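Local coordinates for sialidase B (Streptococcus pneumoniae serotype 4, PDB 4XJW), which cleaves terminal alpha-2,3-, alpha-2,6- and alpha-2,8-linked sialic acid from glycoconjugates as a family 33 sialidase that acts as an intramolecular trans-sialidase, at residues N61-I66 against G151-E156; N448-C453 against F468-S473. The protein carries 1 engineered substitution. One frame throughout, in Å; residues are numbered along the deposited sequence.

Contact 1: N61-I66 against G151-E156; sequences NNYFSI and GAVNRE. With PO4 (phosphate ion), chain D.
Asn61 meets Arg155 through its amide: OD1 lies at the edge of the guanidinium group, 3.0 Å from NH2, and accepts a weak hydrogen bond whose N-H...O angle is only 120°. The CB of Asn61 points away from 151-156, and it is the amide at the end of the side chain that turns back to the arginine. Tyr63 follows; its CB points toward 151-156, and a chi1 of 67° sets CG between the backbone N and the carbonyl carbon, which brings CE1 to Arg155. There NE comes to 3.4 Å from Tyr63 CE1, the tyrosine lying over one face of the guanidinium with the two planes inclined at 55°. Val153 contributes CG1, which makes an off-centre CH-pi contact 4.3 Å from the ring centroid. The Tyr63 hydroxyl is hydrogen-bonded to Glu77 and Arg79 of the adjacent strand 74-80. At Ser65 the contact is apolar, CB resting 3.7 Å from Val153 CG2. The segments run roughly antiparallel, but their axes approach no closer than 8.4 Å; side chains bridge the gap, 153-155 packing on the sheet face that bears Tyr63 and Ser65, while Phe64 points away and meets Phe110. Beyond the tyrosine, Arg155 holds a phosphate ion by two bonds, a nearly straight one from NH1 to O1 (2.9 Å) and a more bent one from NH2 to O2 (2.8 Å). Arg79 also binds this ion, and Arg155 NE donates a hydrogen bond to Lys60 O. With Asn61 OD1 and the phosphate at its edge and Tyr63 over a face, the guanidinium is held in orientation; its charge and that of Arg79 probably favour anion binding, although the phosphate probably came from the crystallisation liquor.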
ATOM      1  N   ASN A  61     -37.132   4.170 -12.099  1.00 15.00           N
ATOM      2  CA  ASN A  61     -35.754   4.143 -12.588  1.00 19.05           C
ATOM      3  C   ASN A  61     -35.319   5.458 -13.217  1.00 15.70           C
ATOM      4  O   ASN A  61     -34.464   5.490 -14.102  1.00 16.87           O
ATOM      5  CB  ASN A  61     -35.555   2.976 -13.561  1.00 15.91           C
ATOM      6  CG  ASN A  61     -35.773   1.639 -12.903  1.00 19.67           C
ATOM      7  OD1 ASN A  61     -35.624   1.505 -11.684  1.00 17.23           O
ATOM      8  ND2 ASN A  61     -36.141   0.635 -13.700  1.00 19.84           N
ATOM      9  N   ASN A  62     -35.928   6.549 -12.762  1.00 13.23           N
ATOM     10  CA  ASN A  62     -35.545   7.870 -13.202  1.00 14.87           C
ATOM     11  C   ASN A  62     -35.040   8.657 -12.008  1.00 16.65           C
ATOM     12  O   ASN A  62     -35.816   9.353 -11.344  1.00 17.32           O
ATOM     13  CB  ASN A  62     -36.734   8.614 -13.818  1.00 17.40           C
ATOM     14  CG  ASN A  62     -37.021   8.196 -15.245  1.00 17.00           C
ATOM     15  OD1 ASN A  62     -36.803   7.047 -15.633  1.00 17.37           O
ATOM     16  ND2 ASN A  62     -37.523   9.142 -16.042  1.00 18.04           N
ATOM     17  N   TYR A  63     -33.743   8.542 -11.721  1.00 13.22           N
ATOM     18  CA  TYR A  63     -33.163   9.266 -10.594  1.00 16.22           C
ATOM     19  C   TYR A  63     -31.654   9.361 -10.653  1.00 15.80           C
ATOM     20  O   TYR A  63     -30.989   8.594 -11.355  1.00 14.83           O
ATOM     21  CB  TYR A  63     -33.572   8.652  -9.250  1.00 15.95           C
ATOM     22  CG  TYR A  63     -33.027   7.265  -8.984  1.00 11.82           C
ATOM     23  CD1 TYR A  63     -33.737   6.139  -9.373  1.00 16.22           C
ATOM     24  CD2 TYR A  63     -31.815   7.079  -8.320  1.00 14.91           C
ATOM     25  CE1 TYR A  63     -33.263   4.881  -9.125  1.00 13.33           C
ATOM     26  CE2 TYR A  63     -31.330   5.800  -8.070  1.00 14.62           C
ATOM     27  CZ  TYR A  63     -32.063   4.707  -8.476  1.00 16.67           C
ATOM     28  OH  TYR A  63     -31.604   3.431  -8.242  1.00 17.97           O
ATOM     29  N   PHE A  64     -31.149  10.335  -9.903  1.00 13.59           N
ATOM     30  CA  PHE A  64     -29.737  10.491  -9.612  1.00 14.49           C
ATOM     31  C   PHE A  64     -29.557  10.308  -8.119  1.00 14.18           C
ATOM     32  O   PHE A  64     -30.366  10.788  -7.320  1.00 16.66           O
ATOM     33  CB  PHE A  64     -29.276  11.884 -10.003  1.00 13.75           C
ATOM     34  CG  PHE A  64     -27.921  12.253  -9.449  1.00 13.56           C
ATOM     35  CD1 PHE A  64     -26.778  11.626  -9.922  1.00 13.83           C
ATOM     36  CD2 PHE A  64     -27.795  13.226  -8.466  1.00 13.90           C
ATOM     37  CE1 PHE A  64     -25.527  11.964  -9.429  1.00 13.05           C
ATOM     38  CE2 PHE A  64     -26.546  13.570  -7.960  1.00 14.67           C
ATOM     39  CZ  PHE A  64     -25.416  12.929  -8.437  1.00 14.72           C
ATOM     40  N   SER A  65     -28.497   9.619  -7.727  1.00 12.70           N
ATOM     41  CA  SER A  65     -28.225   9.466  -6.310  1.00 13.10           C
ATOM     42  C   SER A  65     -26.731   9.469  -6.053  1.00 13.28           C
ATOM     43  O   SER A  65     -25.951   9.034  -6.907  1.00 14.17           O
ATOM     44  CB  SER A  65     -28.829   8.168  -5.783  1.00 14.12           C
ATOM     45  OG  SER A  65     -28.083   7.046  -6.236  1.00 18.84           O
ATOM     46  N   ILE A  66     -26.346  10.010  -4.899  1.00 11.45           N
ATOM     47  CA  ILE A  66     -25.015   9.806  -4.343  1.00 11.08           C
ATOM     48  C   ILE A  66     -25.198   8.853  -3.164  1.00 13.79           C
ATOM     49  O   ILE A  66     -25.920   9.165  -2.214  1.00 13.60           O
ATOM     50  CB  ILE A  66     -24.383  11.127  -3.869  1.00 10.05           C
ATOM     51  CG1 ILE A  66     -24.166  12.075  -5.047  1.00 11.51           C
ATOM     52  CG2 ILE A  66     -23.066  10.853  -3.151  1.00 13.65           C
ATOM     53  CD1 ILE A  66     -23.878  13.534  -4.627  1.00 13.16           C
ATOM     54  N   GLY A 151     -30.722  11.958   2.490  1.00 15.61           N
ATOM     55  CA  GLY A 151     -30.839  10.767   3.311  1.00 15.92           C
ATOM     56  C   GLY A 151     -31.767   9.674   2.793  1.00 15.03           C
ATOM     57  O   GLY A 151     -32.124   8.771   3.551  1.00 17.69           O
ATOM     58  N   ALA A 152     -32.148   9.760   1.517  1.00 15.03           N
ATOM     59  CA  ALA A 152     -32.981   8.766   0.842  1.00 19.43           C
ATOM     60  C   ALA A 152     -33.136   9.124  -0.631  1.00 16.68           C
ATOM     61  O   ALA A 152     -32.744  10.216  -1.049  1.00 16.72           O
ATOM     62  CB  ALA A 152     -34.363   8.683   1.491  1.00 20.20           C
ATOM     63  N   VAL A 153     -33.719   8.205  -1.407  1.00 19.71           N
ATOM     64  CA  VAL A 153     -34.184   8.508  -2.763  1.00 15.81           C
ATOM     65  C   VAL A 153     -35.683   8.230  -2.812  1.00 18.80           C
ATOM     66  O   VAL A 153     -36.134   7.167  -2.372  1.00 17.81           O
ATOM     67  CB  VAL A 153     -33.471   7.645  -3.839  1.00 18.97           C
ATOM     68  CG1 VAL A 153     -33.973   7.992  -5.227  1.00 20.37           C
ATOM     69  CG2 VAL A 153     -31.965   7.842  -3.776  1.00 19.68           C
ATOM     70  N   ASN A 154     -36.455   9.187  -3.322  1.00 17.29           N
ATOM     71  CA  ASN A 154     -37.903   9.013  -3.422  1.00 19.96           C
ATOM     72  C   ASN A 154     -38.274   8.352  -4.745  1.00 15.83           C
ATOM     73  O   ASN A 154     -38.152   8.962  -5.807  1.00 20.35           O
ATOM     74  CB  ASN A 154     -38.608  10.367  -3.268  1.00 18.67           C
ATOM     75  CG  ASN A 154     -40.124  10.244  -3.222  1.00 21.32           C
ATOM     76  OD1 ASN A 154     -40.711   9.431  -3.923  1.00 20.84           O
ATOM     77  ND2 ASN A 154     -40.760  11.056  -2.389  1.00 26.40           N
ATOM     78  N   ARG A 155     -38.740   7.109  -4.668  1.00 19.32           N
ATOM     79  CA  ARG A 155     -39.142   6.359  -5.858  1.00 18.17           C
ATOM     80  C   ARG A 155     -40.593   5.914  -5.706  1.00 19.43           C
ATOM     81  O   ARG A 155     -40.943   5.258  -4.728  1.00 18.27           O
ATOM     82  CB  ARG A 155     -38.217   5.154  -6.062  1.00 21.78           C
ATOM     83  CG  ARG A 155     -36.729   5.510  -6.029  1.00 16.38           C
ATOM     84  CD  ARG A 155     -35.859   4.255  -6.026  1.00 19.10           C
ATOM     85  NE  ARG A 155     -35.852   3.573  -7.324  1.00 15.30           N
ATOM     86  CZ  ARG A 155     -35.455   2.321  -7.512  1.00 17.85           C
ATOM     87  NH1 ARG A 155     -35.043   1.587  -6.489  1.00 20.16           N
ATOM     88  NH2 ARG A 155     -35.471   1.793  -8.731  1.00 17.92           N
ATOM     89  N   GLU A 156     -41.432   6.297  -6.669  1.00 21.10           N
ATOM     90  CA  GLU A 156     -42.870   6.019  -6.618  1.00 22.45           C
ATOM     91  C   GLU A 156     -43.501   6.481  -5.298  1.00 24.01           C
ATOM     92  O   GLU A 156     -44.397   5.831  -4.752  1.00 25.83           O
ATOM     93  CB  GLU A 156     -43.157   4.538  -6.901  1.00 21.92           C
ATOM     94  CG  GLU A 156     -42.578   4.063  -8.235  1.00 19.16           C
ATOM     95  CD  GLU A 156     -43.154   2.736  -8.695  1.00 26.41           C
ATOM     96  OE1 GLU A 156     -43.056   1.750  -7.934  1.00 31.95           O
ATOM     97  OE2 GLU A 156     -43.705   2.685  -9.818  1.00 26.10           O
TER
HETATM   98  P   PO4 D 703     -33.025  -0.840  -8.259  1.00 21.32           P
HETATM   99  O1  PO4 D 703     -34.007  -1.008  -7.129  1.00 22.09           O
HETATM  100  O2  PO4 D 703     -33.712  -0.226  -9.464  1.00 20.98           O
HETATM  101  O3  PO4 D 703     -31.918   0.083  -7.778  1.00 20.22           O
HETATM  102  O4  PO4 D 703     -32.452  -2.188  -8.618  1.00 22.95           O

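Contact 2: N448-C453 against F468-S473; sequences NGTYLC and FATYTS
Tyr471 and Tyr451 are paired across the strands as an antiparallel hydrogen-bonded pair, and their side chains lie on the same face of the sheet. Tyr451 N donates to Tyr471 O over 2.8 Å, and Tyr471 N returns a bond to Tyr451 O. Above this backbone pair the side chains cross at about a right angle. Tyr451 CB sits over the Tyr471 ring, 3.7 Å from its centroid in a CH-pi contact, while Tyr451 CD2 closes to 3.4 Å from Tyr471 CE1; the ring planes are inclined at 47°. The Tyr451 hydroxyl accepts a bond from Asn448 ND2, which also bonds Asn419 OD1. Cys453 approaches Tyr471 from another direction: its sulfur lies in the ring plane at the edge, 3.8 Å from CD2, and also packs on Ala469 CB. Cys453 N bonds to Ala469 O, and one water joins that oxygen to Cys453 O. On the face carrying Thr470 and Leu452, Leu452 CD1 packs against Thr470 CG2; Thr450, just before the strand pairing, gives a weak hydrogen bond from OG1 to Thr470 OG1 (2.9 Å), which is also bonded to Thr477 O. This is an antiparallel beta-hairpin of a sialidase beta-propeller blade, placing the Tyr471 side chain about 4 Å from that of Glu503, a predicted active-site residue.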
ATOM      1  N   ASN A 448      15.612 -21.146  -2.861  1.00 21.45           N
ATOM      2  CA  ASN A 448      15.389 -19.758  -3.259  1.00 18.84           C
ATOM      3  C   ASN A 448      15.627 -18.810  -2.092  1.00 22.31           C
ATOM      4  O   ASN A 448      15.780 -19.249  -0.953  1.00 25.27           O
ATOM      5  CB  ASN A 448      13.974 -19.582  -3.825  1.00 20.93           C
ATOM      6  CG  ASN A 448      12.893 -19.787  -2.786  1.00 20.90           C
ATOM      7  OD1 ASN A 448      12.997 -20.660  -1.926  1.00 24.40           O
ATOM      8  ND2 ASN A 448      11.840 -18.975  -2.860  1.00 19.83           N
ATOM      9  N   GLY A 449      15.672 -17.512  -2.374  1.00 23.18           N
ATOM     10  CA  GLY A 449      15.846 -16.531  -1.318  1.00 18.91           C
ATOM     11  C   GLY A 449      14.717 -16.634  -0.312  1.00 18.95           C
ATOM     12  O   GLY A 449      13.606 -17.080  -0.639  1.00 16.94           O
ATOM     13  N   THR A 450      15.003 -16.253   0.928  1.00 14.80           N
ATOM     14  CA  THR A 450      13.943 -16.089   1.906  1.00 15.87           C
ATOM     15  C   THR A 450      13.223 -14.795   1.539  1.00 14.02           C
ATOM     16  O   THR A 450      13.705 -14.032   0.699  1.00 13.87           O
ATOM     17  CB  THR A 450      14.487 -16.005   3.334  1.00 13.53           C
ATOM     18  OG1 THR A 450      15.408 -14.910   3.449  1.00 13.82           O
ATOM     19  CG2 THR A 450      15.200 -17.313   3.716  1.00 13.59           C
ATOM     20  N   TYR A 451      12.072 -14.567   2.157  1.00 13.16           N
ATOM     21  CA  TYR A 451      11.239 -13.423   1.805  1.00 13.98           C
ATOM     22  C   TYR A 451      11.339 -12.380   2.905  1.00 12.97           C
ATOM     23  O   TYR A 451      11.077 -12.679   4.073  1.00 12.00           O
ATOM     24  CB  TYR A 451       9.792 -13.867   1.629  1.00 15.76           C
ATOM     25  CG  TYR A 451       9.629 -15.068   0.722  1.00 23.15           C
ATOM     26  CD1 TYR A 451       9.887 -14.976  -0.636  1.00 23.57           C
ATOM     27  CD2 TYR A 451       9.222 -16.292   1.235  1.00 21.71           C
ATOM     28  CE1 TYR A 451       9.741 -16.077  -1.469  1.00 17.95           C
ATOM     29  CE2 TYR A 451       9.069 -17.392   0.419  1.00 23.04           C
ATOM     30  CZ  TYR A 451       9.328 -17.280  -0.931  1.00 25.43           C
ATOM     31  OH  TYR A 451       9.176 -18.391  -1.738  1.00 31.24           O
ATOM     32  N   LEU A 452      11.719 -11.156   2.537  1.00 10.96           N
ATOM     33  CA  LEU A 452      11.926 -10.118   3.533  1.00 12.03           C
ATOM     34  C   LEU A 452      10.617  -9.765   4.222  1.00 10.50           C
ATOM     35  O   LEU A 452       9.575  -9.643   3.578  1.00 11.72           O
ATOM     36  CB  LEU A 452      12.524  -8.881   2.883  1.00 12.31           C
ATOM     37  CG  LEU A 452      13.037  -7.782   3.806  1.00 12.53           C
ATOM     38  CD1 LEU A 452      14.259  -8.227   4.575  1.00 12.42           C
ATOM     39  CD2 LEU A 452      13.350  -6.546   2.972  1.00 12.01           C
ATOM     40  N   CYS A 453      10.674  -9.596   5.536  1.00 10.74           N
ATOM     41  CA  CYS A 453       9.519  -9.096   6.268  1.00 10.45           C
ATOM     42  C   CYS A 453       9.461  -7.584   6.142  1.00 10.43           C
ATOM     43  O   CYS A 453      10.399  -6.886   6.544  1.00 12.36           O
ATOM     44  CB  CYS A 453       9.604  -9.473   7.747  1.00 11.35           C
ATOM     45  SG  CYS A 453       9.667 -11.262   8.028  1.00 11.82           S
ATOM     46  N   PHE A 468      17.454  -8.227  10.433  1.00 11.77           N
ATOM     47  CA  PHE A 468      16.283  -8.164   9.558  1.00 11.03           C
ATOM     48  C   PHE A 468      15.590  -9.509   9.558  1.00 11.74           C
ATOM     49  O   PHE A 468      16.214 -10.526   9.262  1.00 12.79           O
ATOM     50  CB  PHE A 468      16.691  -7.820   8.129  1.00 12.94           C
ATOM     51  CG  PHE A 468      16.970  -6.357   7.909  1.00 12.99           C
ATOM     52  CD1 PHE A 468      15.929  -5.475   7.638  1.00 12.31           C
ATOM     53  CD2 PHE A 468      18.268  -5.877   7.957  1.00 14.94           C
ATOM     54  CE1 PHE A 468      16.173  -4.135   7.430  1.00 11.57           C
ATOM     55  CE2 PHE A 468      18.534  -4.528   7.737  1.00 13.60           C
ATOM     56  CZ  PHE A 468      17.478  -3.661   7.470  1.00 12.46           C
ATOM     57  N   ALA A 469      14.296  -9.507   9.877  1.00 10.29           N
ATOM     58  CA  ALA A 469      13.488 -10.721   9.808  1.00 10.90           C
ATOM     59  C   ALA A 469      13.132 -11.063   8.368  1.00 12.29           C
ATOM     60  O   ALA A 469      12.788 -10.178   7.563  1.00 11.89           O
ATOM     61  CB  ALA A 469      12.231 -10.578  10.641  1.00 11.53           C
ATOM     62  N   THR A 470      13.211 -12.355   8.047  1.00 11.23           N
ATOM     63  CA  THR A 470      12.706 -12.876   6.779  1.00 12.03           C
ATOM     64  C   THR A 470      11.980 -14.175   7.100  1.00 10.81           C
ATOM     65  O   THR A 470      12.117 -14.700   8.209  1.00 14.08           O
ATOM     66  CB  THR A 470      13.831 -13.161   5.766  1.00 11.90           C
ATOM     67  OG1 THR A 470      14.514 -14.373   6.137  1.00 13.96           O
ATOM     68  CG2 THR A 470      14.842 -12.005   5.705  1.00 11.36           C
ATOM     69  N   TYR A 471      11.199 -14.685   6.155  1.00  9.95           N
ATOM     70  CA  TYR A 471      10.536 -15.970   6.351  1.00 13.42           C
ATOM     71  C   TYR A 471      10.708 -16.853   5.134  1.00 14.12           C
ATOM     72  O   TYR A 471      11.015 -16.384   4.034  1.00 13.54           O
ATOM     73  CB  TYR A 471       9.051 -15.783   6.663  1.00 11.62           C
ATOM     74  CG  TYR A 471       8.273 -15.116   5.557  1.00 10.90           C
ATOM     75  CD1 TYR A 471       7.649 -15.873   4.565  1.00 16.86           C
ATOM     76  CD2 TYR A 471       8.134 -13.738   5.512  1.00 14.82           C
ATOM     77  CE1 TYR A 471       6.931 -15.264   3.550  1.00 16.37           C
ATOM     78  CE2 TYR A 471       7.424 -13.125   4.507  1.00 16.75           C
ATOM     79  CZ  TYR A 471       6.825 -13.885   3.527  1.00 16.95           C
ATOM     80  OH  TYR A 471       6.120 -13.245   2.527  1.00 18.64           O
ATOM     81  N   THR A 472      10.543 -18.152   5.349  1.00 13.90           N
ATOM     82  CA  THR A 472      10.506 -19.107   4.254  1.00 13.98           C
ATOM     83  C   THR A 472       9.674 -20.277   4.729  1.00 16.45           C
ATOM     84  O   THR A 472       9.127 -20.242   5.827  1.00 17.86           O
ATOM     85  CB  THR A 472      11.919 -19.560   3.824  1.00 18.18           C
ATOM     86  OG1 THR A 472      11.825 -20.359   2.637  1.00 21.77           O
ATOM     87  CG2 THR A 472      12.574 -20.363   4.910  1.00 16.77           C
ATOM     88  N   SER A 473       9.550 -21.309   3.904  1.00 23.24           N
ATOM     89  CA  SER A 473       8.761 -22.461   4.313  1.00 21.95           C
ATOM     90  C   SER A 473       9.349 -23.094   5.573  1.00 15.89           C
ATOM     91  O   SER A 473      10.507 -23.485   5.591  1.00 21.31           O
ATOM     92  CB  SER A 473       8.690 -23.482   3.181  1.00 24.04           C
ATOM     93  OG  SER A 473       8.092 -24.683   3.630  1.00 31.52           O
TER
HETATM   94  O   HOH W   1      11.810 -18.791   0.585  1.00 25.46           O
HETATM   95  O   HOH W   2      12.792  -7.262   7.440  1.00 13.10           O

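How the contacts relate
The two contacts belong to separate parts of the chain, their centres 53 Å apart and their nearest atoms about 38 Å apart, on opposite sides of the molecular centre. Contact 1 closes before contact 2 opens. It joins strand 63-69 of a six-stranded antiparallel sheet to the small two-stranded sheet of 153-155 and 158-160, within the N-terminal domain and away from the annotated sites. Contact 2 links neighbouring strands 451-459 and 466-472 of one sheet in the BNR repeat-like region, beside the predicted active site. The pair thus samples two modules: an N-terminal domain of the concanavalin clan, probably lectin-like, and the catalytic propeller, with no direct touch between the contacts.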